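Local structure of core protein VP7 (Bluetongue virus, 1BVP) at residues N38-N41 and L45-V48; Y126-E131 and V248-M253; N269-R274 and T290-L295. The protein forms trimers that assemble, as capsomers laid over a VP3 scaffold, into the inner capsid of the virus. One frame throughout, in Å; residues are numbered along the deposited sequence.

Interaction 1. Residues N38-N41 and L45-V48; sequences NRYN and LRGV
Y40 carries its ring from helix 27-44 to the loop, where the end of the side chain meets R46 and V48. With CG anti to the backbone N (chi1 -176°), the side chain leans out so that its hydroxyl end reaches the R46 guanidinium, while CE2 at the ring edge lies 3.8 Å from V48 CG2. The Y40 OH is 2.9 Å from R46 NH2, and the ring and guanidinium planes are 43° apart. Both polar ends converge on D67 of helix 55-73, whose OD2 accepts a hydrogen bond from Y40 and forms a salt bridge with R46.

One residue on, N41 holds the start of the loop through its backbone. Its carbonyl O receives the L45 N-H in a helical i to i+4 hydrogen bond of 2.7 Å with an N-H...O angle of 142°. L45 then adopts positive phi, taking the chain out of the helix and doubling it back alongside. The N41 side chain lies against the returning backbone of R46 to V48, the orientation of its amide being uncertain.

The contact is thus a helix C-terminus and the reversal that follows it. Its chemistry implies that a carboxylate of the next long helix ties both partners together, so that the negative charge of D67 probably offsets the positive charge of R46 and holds the tyrosine hydroxyl in place.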
# COMPACT_ATOMS: atom_id res chain seq x y z
N ASN A 38 -36.33 -9.39 11.74
CA ASN A 38 -37.54 -10.15 11.85
C ASN A 38 -37.21 -11.64 11.56
O ASN A 38 -37.51 -12.51 12.38
CB ASN A 38 -38.64 -9.54 10.94
CG ASN A 38 -39.97 -10.33 10.97
OD1 ASN A 38 -40.77 -10.13 11.87
ND2 ASN A 38 -40.22 -11.20 9.97
N ARG A 39 -36.54 -11.96 10.44
CA ARG A 39 -36.21 -13.37 10.15
C ARG A 39 -35.38 -13.96 11.27
O ARG A 39 -35.65 -15.05 11.77
CB ARG A 39 -35.41 -13.50 8.87
CG ARG A 39 -36.22 -13.86 7.67
CD ARG A 39 -36.94 -15.17 7.85
NE ARG A 39 -36.24 -16.30 7.25
CZ ARG A 39 -36.80 -17.49 7.05
NH1 ARG A 39 -38.05 -17.70 7.42
NH2 ARG A 39 -36.12 -18.47 6.46
N TYR A 40 -34.38 -13.20 11.70
CA TYR A 40 -33.49 -13.63 12.74
C TYR A 40 -34.23 -13.97 14.03
O TYR A 40 -34.11 -15.08 14.52
CB TYR A 40 -32.45 -12.55 12.98
CG TYR A 40 -31.41 -12.95 13.99
CD1 TYR A 40 -30.43 -13.90 13.67
CD2 TYR A 40 -31.45 -12.45 15.29
CE1 TYR A 40 -29.51 -14.33 14.63
CE2 TYR A 40 -30.55 -12.86 16.25
CZ TYR A 40 -29.59 -13.80 15.92
OH TYR A 40 -28.71 -14.21 16.88
N ASN A 41 -34.98 -13.02 14.58
CA ASN A 41 -35.72 -13.27 15.82
C ASN A 41 -36.69 -14.46 15.67
O ASN A 41 -36.83 -15.29 16.58
CB ASN A 41 -36.45 -12.01 16.25
CG ASN A 41 -35.51 -10.98 16.85
OD1 ASN A 41 -35.86 -9.81 16.96
ND2 ASN A 41 -34.33 -11.41 17.26
N LEU A 45 -35.42 -17.05 18.10
CA LEU A 45 -36.16 -16.78 19.32
C LEU A 45 -35.47 -15.78 20.18
O LEU A 45 -35.63 -15.76 21.41
CB LEU A 45 -36.46 -18.06 20.10
CG LEU A 45 -37.62 -18.97 19.66
CD1 LEU A 45 -37.98 -18.80 18.18
CD2 LEU A 45 -37.21 -20.41 19.96
N ARG A 46 -34.63 -14.96 19.57
CA ARG A 46 -33.99 -13.92 20.34
C ARG A 46 -34.87 -12.67 20.18
O ARG A 46 -35.87 -12.71 19.43
CB ARG A 46 -32.54 -13.73 19.92
CG ARG A 46 -31.67 -14.74 20.63
CD ARG A 46 -30.46 -14.07 21.26
NE ARG A 46 -29.38 -13.88 20.28
CZ ARG A 46 -28.15 -14.39 20.40
NH1 ARG A 46 -27.80 -15.11 21.48
NH2 ARG A 46 -27.29 -14.31 19.39
N GLY A 47 -34.58 -11.58 20.87
CA GLY A 47 -35.46 -10.44 20.72
C GLY A 47 -34.67 -9.19 20.44
O GLY A 47 -34.63 -8.25 21.25
N VAL A 48 -34.05 -9.18 19.28
CA VAL A 48 -33.24 -8.05 18.88
C VAL A 48 -34.19 -6.88 18.53
O VAL A 48 -35.21 -7.10 17.91
CB VAL A 48 -32.38 -8.47 17.66
CG1 VAL A 48 -31.52 -7.34 17.18
CG2 VAL A 48 -31.54 -9.66 18.03

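Interaction 2. Residues Y126-E131 and V248-M253; sequences YGFFLE and VFYISM
F128 and Y250 mark the closest approach of the two backbones, their CA atoms 7.2 Å apart, in the beta-sandwich domain of VP7. Residues 126-131 form a loop with a type I turn from G127 to L130, closed by the bond from L130 N to G127 O, and pass beside strand 241-252 without any hydrogen bond to it. The strand's backbone turns instead to Q124, just before the loop, and to Y185 and M183 of strand 183-195 and M182 just before it.

What joins the segments is a T-shaped aromatic pair. F128 presents its edge to the face of Y250, with centroids 5.0 Å apart and planes at 78°. CD2 does the touching, 3.6 Å above the Y250 plane and offset toward the rim. A chi1 of 66° sets Y250 CG between the backbone N and the carbonyl carbon and turns the ring's face to F128. On the far side, F128 CD1 stands over the centre of the F129 ring, so F128 is wedged between two aromatic faces. The loop also reaches a neighbouring subunit, where Y126 OH bonds to R123. At the Y250 ring edge, near its plane, CE1 lies 3.6 Å from Y126 O.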
# COMPACT_ATOMS: atom_id res chain seq x y z
N TYR A 126 9.65 -9.23 -0.86
CA TYR A 126 11.02 -9.33 -0.40
C TYR A 126 12.07 -9.49 -1.47
O TYR A 126 11.75 -9.58 -2.66
CB TYR A 126 11.11 -10.46 0.59
CG TYR A 126 10.02 -10.41 1.61
CD1 TYR A 126 9.77 -9.23 2.38
CD2 TYR A 126 9.23 -11.54 1.83
CE1 TYR A 126 8.75 -9.22 3.37
CE2 TYR A 126 8.21 -11.55 2.81
CZ TYR A 126 7.97 -10.41 3.57
OH TYR A 126 6.97 -10.54 4.52
N GLY A 127 13.33 -9.48 -1.04
CA GLY A 127 14.44 -9.60 -1.96
C GLY A 127 14.41 -10.93 -2.68
O GLY A 127 14.07 -11.98 -2.09
N PHE A 128 14.78 -10.90 -3.96
CA PHE A 128 14.78 -12.10 -4.76
C PHE A 128 15.61 -13.23 -4.14
O PHE A 128 15.29 -14.40 -4.29
CB PHE A 128 15.27 -11.79 -6.17
CG PHE A 128 15.14 -12.94 -7.10
CD1 PHE A 128 16.15 -13.89 -7.21
CD2 PHE A 128 14.01 -13.10 -7.87
CE1 PHE A 128 16.02 -14.97 -8.08
CE2 PHE A 128 13.88 -14.18 -8.74
CZ PHE A 128 14.89 -15.11 -8.84
N PHE A 129 16.67 -12.87 -3.43
CA PHE A 129 17.56 -13.85 -2.79
C PHE A 129 17.45 -13.89 -1.29
O PHE A 129 18.41 -14.24 -0.62
CB PHE A 129 19.02 -13.57 -3.13
CG PHE A 129 19.32 -13.67 -4.58
CD1 PHE A 129 19.47 -14.92 -5.19
CD2 PHE A 129 19.42 -12.51 -5.36
CE1 PHE A 129 19.71 -15.03 -6.58
CE2 PHE A 129 19.67 -12.60 -6.73
CZ PHE A 129 19.81 -13.87 -7.35
N LEU A 130 16.30 -13.56 -0.76
CA LEU A 130 16.12 -13.59 0.67
C LEU A 130 16.41 -14.96 1.27
O LEU A 130 16.96 -15.07 2.36
CB LEU A 130 14.69 -13.18 1.01
CG LEU A 130 14.41 -13.13 2.52
CD1 LEU A 130 14.77 -11.75 3.07
CD2 LEU A 130 12.95 -13.47 2.79
N GLU A 131 16.08 -16.03 0.56
CA GLU A 131 16.29 -17.33 1.16
C GLU A 131 17.55 -18.04 0.72
O GLU A 131 17.50 -19.13 0.19
CB GLU A 131 15.06 -18.21 0.96
CG GLU A 131 13.80 -17.56 1.48
CD GLU A 131 12.61 -18.48 1.49
OE1 GLU A 131 12.49 -19.32 0.56
OE2 GLU A 131 11.79 -18.36 2.44
N VAL A 248 15.83 -5.38 -8.86
CA VAL A 248 15.05 -4.30 -8.28
C VAL A 248 13.67 -4.73 -7.77
O VAL A 248 13.21 -4.25 -6.73
CB VAL A 248 15.09 -3.02 -9.13
CG1 VAL A 248 15.34 -3.34 -10.53
CG2 VAL A 248 13.85 -2.23 -8.94
N PHE A 249 13.04 -5.68 -8.47
CA PHE A 249 11.78 -6.31 -8.06
C PHE A 249 11.44 -7.36 -9.08
O PHE A 249 11.96 -7.33 -10.20
CB PHE A 249 10.61 -5.33 -7.88
CG PHE A 249 10.13 -4.71 -9.16
CD1 PHE A 249 10.68 -3.52 -9.62
CD2 PHE A 249 9.13 -5.31 -9.90
CE1 PHE A 249 10.24 -2.94 -10.82
CE2 PHE A 249 8.69 -4.74 -11.10
CZ PHE A 249 9.25 -3.55 -11.56
N TYR A 250 10.63 -8.32 -8.68
CA TYR A 250 10.21 -9.37 -9.60
C TYR A 250 8.71 -9.63 -9.43
O TYR A 250 8.13 -9.21 -8.42
CB TYR A 250 11.00 -10.66 -9.36
CG TYR A 250 10.75 -11.35 -8.03
CD1 TYR A 250 11.24 -10.82 -6.84
CD2 TYR A 250 10.05 -12.57 -7.97
CE1 TYR A 250 11.06 -11.49 -5.60
CE2 TYR A 250 9.87 -13.26 -6.75
CZ TYR A 250 10.38 -12.71 -5.58
OH TYR A 250 10.34 -13.42 -4.41
N ILE A 251 8.08 -10.29 -10.41
CA ILE A 251 6.66 -10.60 -10.32
C ILE A 251 6.39 -12.10 -10.44
O ILE A 251 7.02 -12.79 -11.24
CB ILE A 251 5.78 -9.87 -11.38
CG1 ILE A 251 6.11 -10.39 -12.77
CG2 ILE A 251 5.89 -8.33 -11.28
CD1 ILE A 251 5.51 -9.57 -13.84
N SER A 252 5.49 -12.62 -9.61
CA SER A 252 5.14 -14.01 -9.70
C SER A 252 3.63 -14.13 -9.44
O SER A 252 2.96 -13.11 -9.32
CB SER A 252 5.96 -14.82 -8.70
OG SER A 252 5.50 -14.64 -7.39
N MET A 253 3.12 -15.36 -9.45
CA MET A 253 1.70 -15.60 -9.19
C MET A 253 1.41 -15.97 -7.73
O MET A 253 0.40 -16.61 -7.42
CB MET A 253 1.12 -16.61 -10.18
CG MET A 253 0.96 -15.94 -11.53
SD MET A 253 0.11 -16.87 -12.81
CE MET A 253 0.48 -18.37 -12.15

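Interaction 3. Residues N269-R274 and T290-L295; sequences NVYSFR and TLPNML
Y271, near the end of helix 263-271, comes nearest to M294 of an irregular chain segment, the CA atoms being 6.2 Å apart. The setting is the helical domain of VP7, where residues 290-295 belong to the loop that connects helix 276-286 to helix 304-323.

One side chain carries most of the contact. The Y271 ring projects from the chain there and is enclosed by loop backbone and by L286 of helix 276-286. Its CG lies anti to the carbonyl carbon (chi1 -68°), which aims the ring at the loop and brings the hydroxyl to the carbonyl of P292. There Y271 OH donates a 2.6 Å hydrogen bond to P292 O, with a C=O...O angle of 148° and the donor tilted 17° from the carbonyl plane. The acceptor sits at the ring edge, near its plane, as does the N293 carbonyl carbon.

The faces of the ring are shared between the segments. One is approached by V270 CG1, while the opposite one takes the L295 carbonyl carbon, 3.8 Å above the plane and offset toward the rim. The hydroxyl, although polar, has apolar company as well: P292 CG is 3.8 Å from Y271 OH, with L291 CB a little further off. Nearer the root of the ring, Y271 CD1 lies 3.5 Å from M294 C.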
# COMPACT_ATOMS: atom_id res chain seq x y z
N ASN A 269 -7.01 -3.81 11.36
CA ASN A 269 -8.21 -3.61 12.14
C ASN A 269 -8.55 -4.85 12.96
O ASN A 269 -8.88 -4.73 14.13
CB ASN A 269 -9.37 -3.25 11.21
CG ASN A 269 -10.61 -2.79 11.97
OD1 ASN A 269 -11.74 -3.16 11.64
ND2 ASN A 269 -10.40 -1.99 13.02
N VAL A 270 -8.51 -6.02 12.34
CA VAL A 270 -8.81 -7.30 13.01
C VAL A 270 -7.86 -7.60 14.17
O VAL A 270 -8.28 -8.07 15.22
CB VAL A 270 -8.66 -8.49 12.02
CG1 VAL A 270 -8.69 -9.80 12.76
CG2 VAL A 270 -9.71 -8.41 10.91
N TYR A 271 -6.56 -7.36 13.97
CA TYR A 271 -5.59 -7.66 15.02
C TYR A 271 -5.38 -6.59 16.07
O TYR A 271 -4.60 -6.78 16.99
CB TYR A 271 -4.27 -8.13 14.42
CG TYR A 271 -4.36 -9.49 13.75
CD1 TYR A 271 -4.38 -10.65 14.50
CD2 TYR A 271 -4.47 -9.61 12.36
CE1 TYR A 271 -4.51 -11.92 13.90
CE2 TYR A 271 -4.60 -10.87 11.74
CZ TYR A 271 -4.62 -12.02 12.53
OH TYR A 271 -4.74 -13.26 11.93
N SER A 272 -6.08 -5.47 15.96
CA SER A 272 -5.97 -4.45 16.99
C SER A 272 -6.57 -5.00 18.27
O SER A 272 -7.47 -5.88 18.27
CB SER A 272 -6.69 -3.18 16.59
OG SER A 272 -5.98 -2.59 15.56
N PHE A 273 -6.09 -4.43 19.35
CA PHE A 273 -6.48 -4.87 20.67
C PHE A 273 -7.91 -4.54 21.06
O PHE A 273 -8.68 -5.46 21.39
CB PHE A 273 -5.48 -4.27 21.67
CG PHE A 273 -5.77 -4.64 23.10
CD1 PHE A 273 -5.77 -5.99 23.51
CD2 PHE A 273 -6.03 -3.64 24.04
CE1 PHE A 273 -6.04 -6.34 24.84
CE2 PHE A 273 -6.31 -3.97 25.38
CZ PHE A 273 -6.30 -5.34 25.78
N ARG A 274 -8.24 -3.24 21.05
CA ARG A 274 -9.56 -2.68 21.45
C ARG A 274 -9.70 -2.81 22.97
O ARG A 274 -9.56 -1.82 23.71
CB ARG A 274 -10.70 -3.38 20.69
CG ARG A 274 -10.89 -2.71 19.35
CD ARG A 274 -11.79 -3.46 18.43
NE ARG A 274 -12.28 -2.56 17.39
CZ ARG A 274 -11.74 -2.43 16.19
NH1 ARG A 274 -10.68 -3.18 15.89
NH2 ARG A 274 -12.19 -1.50 15.35
N THR A 290 -7.04 -21.17 9.77
CA THR A 290 -5.62 -21.42 9.51
C THR A 290 -4.82 -20.13 9.64
O THR A 290 -3.63 -20.10 9.33
CB THR A 290 -5.40 -22.02 8.12
OG1 THR A 290 -6.12 -21.26 7.15
CG2 THR A 290 -5.91 -23.45 8.10
N LEU A 291 -5.49 -19.09 10.13
CA LEU A 291 -4.88 -17.80 10.33
C LEU A 291 -4.34 -17.71 11.75
O LEU A 291 -4.80 -18.40 12.66
CB LEU A 291 -5.95 -16.72 10.18
CG LEU A 291 -6.23 -15.86 8.95
CD1 LEU A 291 -5.44 -16.22 7.76
CD2 LEU A 291 -7.72 -15.95 8.67
N PRO A 292 -3.24 -16.96 11.93
CA PRO A 292 -2.69 -16.81 13.28
C PRO A 292 -3.75 -16.09 14.12
O PRO A 292 -4.48 -15.22 13.63
CB PRO A 292 -1.44 -15.95 13.06
CG PRO A 292 -1.61 -15.37 11.67
CD PRO A 292 -2.28 -16.47 10.92
N ASN A 293 -3.84 -16.46 15.39
CA ASN A 293 -4.84 -15.89 16.26
C ASN A 293 -4.56 -14.53 16.89
O ASN A 293 -5.47 -13.91 17.43
CB ASN A 293 -5.27 -16.92 17.30
CG ASN A 293 -4.20 -17.20 18.33
OD1 ASN A 293 -3.19 -16.49 18.42
ND2 ASN A 293 -4.42 -18.23 19.13
N MET A 294 -3.31 -14.07 16.92
CA MET A 294 -3.09 -12.73 17.48
C MET A 294 -2.06 -11.83 16.84
O MET A 294 -1.93 -10.67 17.20
CB MET A 294 -3.05 -12.68 19.01
CG MET A 294 -2.14 -13.63 19.73
SD MET A 294 -2.33 -13.28 21.48
CE MET A 294 -3.32 -14.61 22.01
N LEU A 295 -1.37 -12.35 15.84
CA LEU A 295 -0.38 -11.54 15.12
C LEU A 295 -0.65 -11.77 13.65
O LEU A 295 -1.00 -12.88 13.25
CB LEU A 295 1.05 -11.95 15.46
CG LEU A 295 1.51 -11.64 16.88
CD1 LEU A 295 2.75 -12.40 17.21
CD2 LEU A 295 1.73 -10.16 17.05

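How the interactions relate
The three contacts share one device, an aromatic side chain set against a turn or loop, in different parts of the subunit. Interactions 1 and 3 lie in the helical part, about 30 Å apart between centres, and interaction 2 is in the beta-sandwich on the opposite side of the chain's centre from interaction 1, their centres about 52 Å apart. Interactions 2 and 3 come within about 12 Å at their nearest atoms, strand 241-252 leading on to helix 263-271. In the trimer they meet: I251 of interaction 2 packs on L295 of interaction 3 in another subunit. Interaction 1, by contrast, touches no other chain of the trimer.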